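PDB 5H3H: abhydrolase domain-containing protein, which acts as an esterase of the alpha/beta hydrolase family and probably also as a perhydrolase that handles peracids. Local coordinates for residues 14-19 against 32-37; 125-130 against 221-226; 133-138 against 228-233. All coordinates share one frame; numbering follows the deposited sequence.

The three contacts sit at two places in one alpha/beta hydrolase domain. Contact 1 comes first along the chain and is complete before the others begin; it joins strand 12-18 to the loop between strand 23-27 and helix 38-46. Contacts 2 and 3 lie on the other side of the chain's centre, about 25 and 28 Å from contact 1 between centres, and only about 5 Å from each other. Their segments alternate in sequence: one loop after strand 114-120 supplies 125-130 and 133-138, and 221-226 runs into helix 225-234, which carries 228-233. The loop that leads to the helices over the pocket is thus tied twice to the region following strand 211-217.

Contact 1. Residues 14-19 against 32-37; sequences YVEDIG and ANNNMF
The first torsion of Glu16 (chi1 -168°) sets CG opposite the backbone N, beside a CB that the strand backbone already points at Asn34, and the bend at chi2 then turns the carboxylate toward Tyr14 OH. Asn34 for its part presents its amide group to Glu16. The two side chains cross at about a right angle, and the touch is that of aliphatic carbon of Glu16 against the amide group of Asn34: Glu16 CB lies 4.1 Å from Asn34 CG. Although the carboxylate and amide planes are nearly parallel, 17° apart, it is the methylene groups of the glutamate that meet the amide. Nearby, the edge of the Tyr14 ring comes close to the same amide, a looser approach than that of Glu16. The phenol OH bonds to Glu16, two residues along the same strand, Tyr14 OH donating to Glu16 OE1, which lies in the plane of the ring; the 2.5 Å between those two atoms is very short and should be read with caution.

On the loop side, Asn33 OD1 accepts from Asn35 N at 3.0 Å, in the plane of its carbonyl, closing an Asx turn. Asn33 O receives Met36 N at 3.0 Å, and the chain continues as a short 3-10 segment. Asp55 links the two sides: its OD1 accepts from Asn34 N, while its backbone bonds to Tyr14. The Tyr14 ring also meets Phe4 edge-to-face.

Strand 12-18 is antiparallel to strand 50-54, and the loop follows strand 23-27, which lies on the far side of 50-54 in the sheet. This loop begins near Gly29 and Trp30 of the ligand pocket, so the contact ties its later part to the antiparallel edge of the mixed sheet characteristic of the alpha/beta hydrolase fold.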
# COMPACT_ATOMS: atom_id res chain seq x y z
N TYR B 14 -5.19 21.99 -7.90
CA TYR B 14 -6.31 22.20 -8.80
C TYR B 14 -6.67 20.88 -9.46
O TYR B 14 -5.78 20.14 -9.86
CB TYR B 14 -5.96 23.21 -9.88
CG TYR B 14 -7.09 23.46 -10.82
CD1 TYR B 14 -8.18 24.20 -10.41
CD2 TYR B 14 -7.10 22.91 -12.10
CE1 TYR B 14 -9.24 24.41 -11.25
CE2 TYR B 14 -8.16 23.11 -12.96
CZ TYR B 14 -9.24 23.86 -12.52
OH TYR B 14 -10.33 24.12 -13.33
N VAL B 15 -7.96 20.61 -9.59
CA VAL B 15 -8.45 19.45 -10.30
C VAL B 15 -9.61 19.86 -11.22
O VAL B 15 -10.59 20.48 -10.77
CB VAL B 15 -8.99 18.38 -9.32
CG1 VAL B 15 -9.41 17.14 -10.11
CG2 VAL B 15 -7.96 18.01 -8.30
N GLU B 16 -9.51 19.52 -12.51
CA GLU B 16 -10.55 19.71 -13.45
C GLU B 16 -11.44 18.44 -13.35
O GLU B 16 -11.12 17.35 -13.85
CB GLU B 16 -9.95 19.89 -14.87
CG GLU B 16 -10.91 20.37 -15.94
CD GLU B 16 -11.18 21.89 -15.96
OE1 GLU B 16 -10.44 22.66 -15.33
OE2 GLU B 16 -12.15 22.33 -16.67
N ASP B 17 -12.56 18.58 -12.66
CA ASP B 17 -13.43 17.44 -12.38
C ASP B 17 -14.70 17.67 -13.21
O ASP B 17 -15.45 18.61 -12.96
CB ASP B 17 -13.67 17.35 -10.88
CG ASP B 17 -14.72 16.25 -10.49
OD1 ASP B 17 -15.12 15.45 -11.36
OD2 ASP B 17 -15.14 16.18 -9.29
N ILE B 18 -14.91 16.84 -14.23
CA ILE B 18 -15.96 17.06 -15.25
C ILE B 18 -16.67 15.74 -15.63
O ILE B 18 -15.98 14.72 -15.94
CB ILE B 18 -15.34 17.58 -16.58
CG1 ILE B 18 -14.53 18.83 -16.35
CG2 ILE B 18 -16.45 17.94 -17.55
CD1 ILE B 18 -13.76 19.30 -17.58
N GLY B 19 -18.01 15.75 -15.67
CA GLY B 19 -18.82 14.60 -16.09
C GLY B 19 -19.29 13.80 -14.89
O GLY B 19 -18.99 14.15 -13.75
N ALA B 32 3.93 20.29 -18.37
CA ALA B 32 2.72 20.83 -18.96
C ALA B 32 1.64 20.99 -17.84
O ALA B 32 1.96 21.42 -16.71
CB ALA B 32 2.28 19.94 -20.08
N ASN B 33 0.39 20.68 -18.19
CA ASN B 33 -0.72 20.58 -17.22
C ASN B 33 -1.83 19.68 -17.78
O ASN B 33 -1.69 19.23 -18.90
CB ASN B 33 -1.25 21.95 -16.75
CG ASN B 33 -1.79 22.80 -17.88
OD1 ASN B 33 -2.76 22.44 -18.51
ND2 ASN B 33 -1.19 23.96 -18.08
N ASN B 34 -2.89 19.43 -16.99
CA ASN B 34 -4.00 18.55 -17.43
C ASN B 34 -4.61 18.89 -18.77
O ASN B 34 -5.17 18.01 -19.45
CB ASN B 34 -5.11 18.46 -16.33
CG ASN B 34 -6.19 19.48 -16.49
OD1 ASN B 34 -6.09 20.68 -16.05
ND2 ASN B 34 -7.27 19.06 -17.12
N ASN B 35 -4.54 20.16 -19.17
CA ASN B 35 -5.03 20.57 -20.47
C ASN B 35 -4.36 19.86 -21.65
O ASN B 35 -4.93 19.82 -22.70
CB ASN B 35 -4.98 22.12 -20.72
CG ASN B 35 -5.95 22.88 -19.86
OD1 ASN B 35 -7.09 22.48 -19.69
ND2 ASN B 35 -5.50 24.02 -19.31
N MET B 36 -3.19 19.28 -21.48
CA MET B 36 -2.61 18.52 -22.62
C MET B 36 -3.50 17.33 -23.05
O MET B 36 -3.29 16.79 -24.11
CB MET B 36 -1.22 17.98 -22.32
CG MET B 36 -1.20 16.91 -21.29
SD MET B 36 0.43 16.32 -20.84
CE MET B 36 0.19 14.60 -21.16
N PHE B 37 -4.45 16.92 -22.21
CA PHE B 37 -5.30 15.77 -22.51
C PHE B 37 -6.60 16.17 -23.20
O PHE B 37 -7.52 15.32 -23.35
CB PHE B 37 -5.65 15.02 -21.21
CG PHE B 37 -4.49 14.35 -20.54
CD1 PHE B 37 -3.77 13.35 -21.21
CD2 PHE B 37 -4.09 14.71 -19.26
CE1 PHE B 37 -2.70 12.72 -20.59
CE2 PHE B 37 -3.02 14.10 -18.64
CZ PHE B 37 -2.33 13.06 -19.31

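Contact 2. Residues 125-130 against 221-226; sequences PVFTQR and QVCPFE
Phe127 brings the CE1 corner of its ring up to the backbone at Val222 and to the side chains of Val222 and Cys223. Its CG stands anti to the backbone N (chi1 -178°), which carries the ring from the loop across to 221-226. Cys223 SG sits at the rim, practically in the ring plane, 3.6 Å from Phe127 CE1, a sulfur-aromatic contact made at the edge and not over a face. The same CE1 lies 3.3 Å from Val222 O, which approaches obliquely, and 4.1 Å from Val222 CG1. Phe127 also touches the bound ethaneperoxoic acid. Asp220, probably the acid of a Ser-His-Asp triad, accepts from the backbone N of both Val222 and Cys223 through OD1 and so helps to fix the loop that the ring meets. An alanine here is likely to open a gap beside Cys223 SG and remove a contact with the bound ligand. The aromatic rim would probably offer the sulfur a weakly positive edge; Val222 O, buried with no polar partner in the model, has the C-H of CE1 near it, which may give slight compensation in an otherwise apolar contact.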
# COMPACT_ATOMS: atom_id res chain seq x y z
N PRO B 125 10.80 2.46 -15.56
CA PRO B 125 11.05 2.64 -14.08
C PRO B 125 12.04 3.71 -13.64
O PRO B 125 12.08 4.04 -12.42
CB PRO B 125 11.59 1.26 -13.63
CG PRO B 125 11.88 0.51 -14.89
CD PRO B 125 10.89 1.04 -15.93
N VAL B 126 12.84 4.21 -14.57
CA VAL B 126 13.77 5.26 -14.31
C VAL B 126 13.83 6.06 -15.58
O VAL B 126 13.77 5.53 -16.67
CB VAL B 126 15.21 4.78 -14.02
CG1 VAL B 126 15.93 5.77 -13.10
CG2 VAL B 126 15.26 3.39 -13.43
N PHE B 127 13.93 7.36 -15.42
CA PHE B 127 13.99 8.26 -16.60
C PHE B 127 15.44 8.43 -17.11
O PHE B 127 15.64 8.83 -18.25
CB PHE B 127 13.39 9.64 -16.21
CG PHE B 127 13.36 10.65 -17.34
CD1 PHE B 127 12.55 10.45 -18.43
CD2 PHE B 127 14.12 11.82 -17.25
CE1 PHE B 127 12.49 11.38 -19.45
CE2 PHE B 127 14.06 12.75 -18.25
CZ PHE B 127 13.23 12.54 -19.36
N THR B 128 16.39 8.21 -16.22
CA THR B 128 17.82 8.40 -16.52
C THR B 128 18.59 7.07 -16.40
O THR B 128 18.12 6.11 -15.77
CB THR B 128 18.43 9.53 -15.65
OG1 THR B 128 18.23 9.28 -14.24
CG2 THR B 128 17.77 10.86 -16.06
N GLN B 129 19.75 6.99 -17.05
CA GLN B 129 20.51 5.72 -17.10
C GLN B 129 21.09 5.37 -15.73
O GLN B 129 21.30 6.25 -14.89
CB GLN B 129 21.64 5.80 -18.12
CG GLN B 129 21.18 6.23 -19.50
CD GLN B 129 22.01 5.64 -20.64
OE1 GLN B 129 23.08 5.04 -20.42
NE2 GLN B 129 21.52 5.79 -21.87
N ARG B 130 21.24 4.08 -15.47
CA ARG B 130 21.78 3.57 -14.21
C ARG B 130 22.56 2.29 -14.52
O ARG B 130 22.41 1.73 -15.62
CB ARG B 130 20.71 3.19 -13.20
CG ARG B 130 19.88 4.31 -12.63
CD ARG B 130 20.51 5.11 -11.50
NE ARG B 130 19.49 6.03 -10.98
CZ ARG B 130 19.03 7.10 -11.62
NH1 ARG B 130 19.51 7.44 -12.82
NH2 ARG B 130 18.09 7.85 -11.07
N GLN B 221 11.88 10.21 -28.26
CA GLN B 221 13.23 10.63 -27.99
C GLN B 221 13.36 11.07 -26.54
O GLN B 221 14.45 11.28 -26.04
CB GLN B 221 13.63 11.77 -28.94
CG GLN B 221 13.36 11.44 -30.40
CD GLN B 221 13.94 12.43 -31.41
OE1 GLN B 221 14.40 13.50 -31.05
NE2 GLN B 221 13.93 12.06 -32.66
N VAL B 222 12.24 11.24 -25.86
CA VAL B 222 12.23 11.74 -24.50
C VAL B 222 12.34 10.58 -23.46
O VAL B 222 13.22 10.61 -22.59
CB VAL B 222 10.93 12.55 -24.27
CG1 VAL B 222 10.83 12.98 -22.83
CG2 VAL B 222 10.92 13.78 -25.19
N CYS B 223 11.38 9.65 -23.55
CA CYS B 223 11.36 8.38 -22.90
C CYS B 223 11.50 7.29 -23.97
O CYS B 223 10.57 6.94 -24.68
CB CYS B 223 10.04 8.16 -22.15
SG CYS B 223 9.84 9.29 -20.78
N PRO B 224 12.68 6.72 -24.08
CA PRO B 224 12.88 5.78 -25.15
C PRO B 224 12.00 4.52 -25.03
O PRO B 224 11.66 4.00 -23.90
CB PRO B 224 14.38 5.42 -25.06
CG PRO B 224 14.96 6.16 -23.94
CD PRO B 224 13.89 7.00 -23.28
N PHE B 225 11.64 4.03 -26.19
CA PHE B 225 10.79 2.85 -26.25
C PHE B 225 11.25 1.68 -25.37
O PHE B 225 10.38 0.93 -24.85
CB PHE B 225 10.62 2.40 -27.67
CG PHE B 225 9.65 1.28 -27.80
CD1 PHE B 225 8.29 1.53 -27.76
CD2 PHE B 225 10.10 -0.04 -27.94
CE1 PHE B 225 7.38 0.47 -27.87
CE2 PHE B 225 9.18 -1.10 -28.07
CZ PHE B 225 7.83 -0.84 -27.99
N GLU B 226 12.59 1.54 -25.20
CA GLU B 226 13.15 0.54 -24.29
C GLU B 226 12.53 0.59 -22.86
O GLU B 226 12.36 -0.47 -22.21
CB GLU B 226 14.67 0.60 -24.23
CG GLU B 226 15.35 0.13 -25.52
CD GLU B 226 15.72 1.24 -26.48
OE1 GLU B 226 15.09 2.33 -26.48
OE2 GLU B 226 16.68 1.01 -27.25

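Contact 3. Residues 133-138 against 228-233; sequences YPYGMT and AEVMHE
Val230 meets two tyrosines, one with each methyl. Its CG1 comes up to the edge of the Tyr133 ring, near the ring plane, 4.1 Å from Tyr133 CE1. The other methyl, CG2, reaches the Tyr135 ring obliquely, 3.9 Å from Tyr135 CE2. The valine torsion explains the division: with chi1 at 168° CG1 is anti to the backbone N and CG2 lies beside it, which points one methyl at each ring.

The rings also hold each other. Tyr135 CD2 stands 3.8 Å above the plane of the Tyr133 ring, offset toward its rim, while Tyr133 CD1 lies in the plane of Tyr135 at its edge. One face of Tyr135 is packed by Pro134 CD, 3.9 Å above the ring plane. Pro134 is the centre of an inverse gamma turn, closed by a weak bond from Tyr135 N to Tyr133 O, and this tight reversal brings the two aromatic residues onto the same neighbour.

In the alpha/beta hydrolase fold the chain commonly leaves the core after the sixth strand to build a cap. Here 133-138 belongs to the loop between strand 114-120 and helix 139-149, and Val230 belongs to helix 225-234, which also packs on strand 211-217 through Ala228 and Met231.

Farther out, the hydroxyl of Tyr133 is hydrogen-bonded to the backbone O of Val126, which fixes the far end of its ring. Pro125 fills in beside both Tyr133 and Val230. A backbone hydrogen bond between Gln129 and Met137 keeps the two arms of the loop together. At the end of the loop the Thr138 side chain caps the start of helix 139-149.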
# COMPACT_ATOMS: atom_id res chain seq x y z
N TYR B 133 20.88 -0.36 -16.54
CA TYR B 133 19.67 0.24 -17.12
C TYR B 133 20.19 1.28 -18.10
O TYR B 133 20.16 2.47 -17.83
CB TYR B 133 18.80 0.82 -16.00
CG TYR B 133 17.43 1.31 -16.40
CD1 TYR B 133 16.36 0.42 -16.58
CD2 TYR B 133 17.20 2.67 -16.57
CE1 TYR B 133 15.11 0.90 -16.96
CE2 TYR B 133 15.96 3.15 -16.91
CZ TYR B 133 14.90 2.30 -17.08
OH TYR B 133 13.68 2.87 -17.43
N PRO B 134 20.73 0.81 -19.24
CA PRO B 134 21.45 1.71 -20.14
C PRO B 134 20.49 2.35 -21.17
O PRO B 134 20.71 2.29 -22.39
CB PRO B 134 22.46 0.77 -20.78
CG PRO B 134 21.66 -0.50 -20.94
CD PRO B 134 20.85 -0.60 -19.67
N TYR B 135 19.43 2.98 -20.67
CA TYR B 135 18.41 3.60 -21.51
C TYR B 135 18.04 4.96 -20.94
O TYR B 135 17.89 5.07 -19.72
CB TYR B 135 17.13 2.78 -21.51
CG TYR B 135 17.25 1.28 -21.49
CD1 TYR B 135 17.57 0.57 -22.66
CD2 TYR B 135 16.96 0.56 -20.33
CE1 TYR B 135 17.62 -0.82 -22.66
CE2 TYR B 135 17.02 -0.83 -20.31
CZ TYR B 135 17.34 -1.52 -21.48
OH TYR B 135 17.40 -2.91 -21.43
N GLY B 136 17.92 5.95 -21.81
CA GLY B 136 17.38 7.29 -21.47
C GLY B 136 18.44 8.36 -21.40
O GLY B 136 19.59 8.13 -21.68
N MET B 137 18.05 9.54 -21.00
CA MET B 137 18.98 10.60 -20.76
C MET B 137 19.94 10.18 -19.62
O MET B 137 19.57 9.40 -18.78
CB MET B 137 18.22 11.87 -20.38
CG MET B 137 17.35 12.40 -21.49
SD MET B 137 16.66 14.02 -21.04
CE MET B 137 15.73 14.26 -22.55
N THR B 138 21.17 10.66 -19.61
CA THR B 138 22.05 10.38 -18.49
C THR B 138 21.62 11.42 -17.52
O THR B 138 20.87 12.33 -17.89
CB THR B 138 23.52 10.57 -18.84
OG1 THR B 138 23.71 11.93 -19.32
CG2 THR B 138 23.90 9.63 -19.96
N ALA B 228 9.48 1.05 -22.21
CA ALA B 228 8.23 0.28 -22.35
C ALA B 228 8.47 -1.21 -22.28
O ALA B 228 7.74 -1.92 -21.64
CB ALA B 228 7.50 0.63 -23.65
N GLU B 229 9.50 -1.69 -22.97
CA GLU B 229 9.89 -3.10 -22.86
C GLU B 229 10.17 -3.50 -21.41
O GLU B 229 9.77 -4.56 -20.96
CB GLU B 229 11.09 -3.37 -23.79
CG GLU B 229 10.64 -3.41 -25.25
CD GLU B 229 11.77 -3.44 -26.30
OE1 GLU B 229 12.94 -3.16 -25.98
OE2 GLU B 229 11.45 -3.72 -27.48
N VAL B 230 10.83 -2.64 -20.67
CA VAL B 230 11.16 -2.95 -19.30
C VAL B 230 9.90 -3.03 -18.44
O VAL B 230 9.71 -3.98 -17.65
CB VAL B 230 12.20 -1.99 -18.75
CG1 VAL B 230 12.35 -2.11 -17.23
CG2 VAL B 230 13.54 -2.29 -19.41
N MET B 231 9.00 -2.08 -18.65
CA MET B 231 7.76 -2.06 -17.89
C MET B 231 6.91 -3.27 -18.16
O MET B 231 6.35 -3.81 -17.22
CB MET B 231 6.96 -0.81 -18.19
CG MET B 231 7.51 0.41 -17.51
SD MET B 231 6.50 1.91 -17.82
CE MET B 231 6.93 2.33 -19.51
N HIS B 232 6.80 -3.67 -19.44
CA HIS B 232 6.00 -4.81 -19.89
C HIS B 232 6.53 -6.14 -19.31
O HIS B 232 5.75 -7.07 -19.05
CB HIS B 232 5.97 -4.83 -21.44
CG HIS B 232 4.98 -5.80 -22.05
ND1 HIS B 232 5.31 -6.63 -23.10
CD2 HIS B 232 3.67 -6.01 -21.82
CE1 HIS B 232 4.25 -7.35 -23.45
NE2 HIS B 232 3.25 -6.99 -22.68
N GLU B 233 7.84 -6.24 -19.14
CA GLU B 233 8.43 -7.45 -18.61
C GLU B 233 8.13 -7.59 -17.12
O GLU B 233 7.88 -8.70 -16.65
CB GLU B 233 9.94 -7.54 -18.87
CG GLU B 233 10.24 -8.20 -20.21
CD GLU B 233 11.65 -8.74 -20.29
OE1 GLU B 233 11.83 -9.94 -20.60
OE2 GLU B 233 12.56 -7.93 -20.04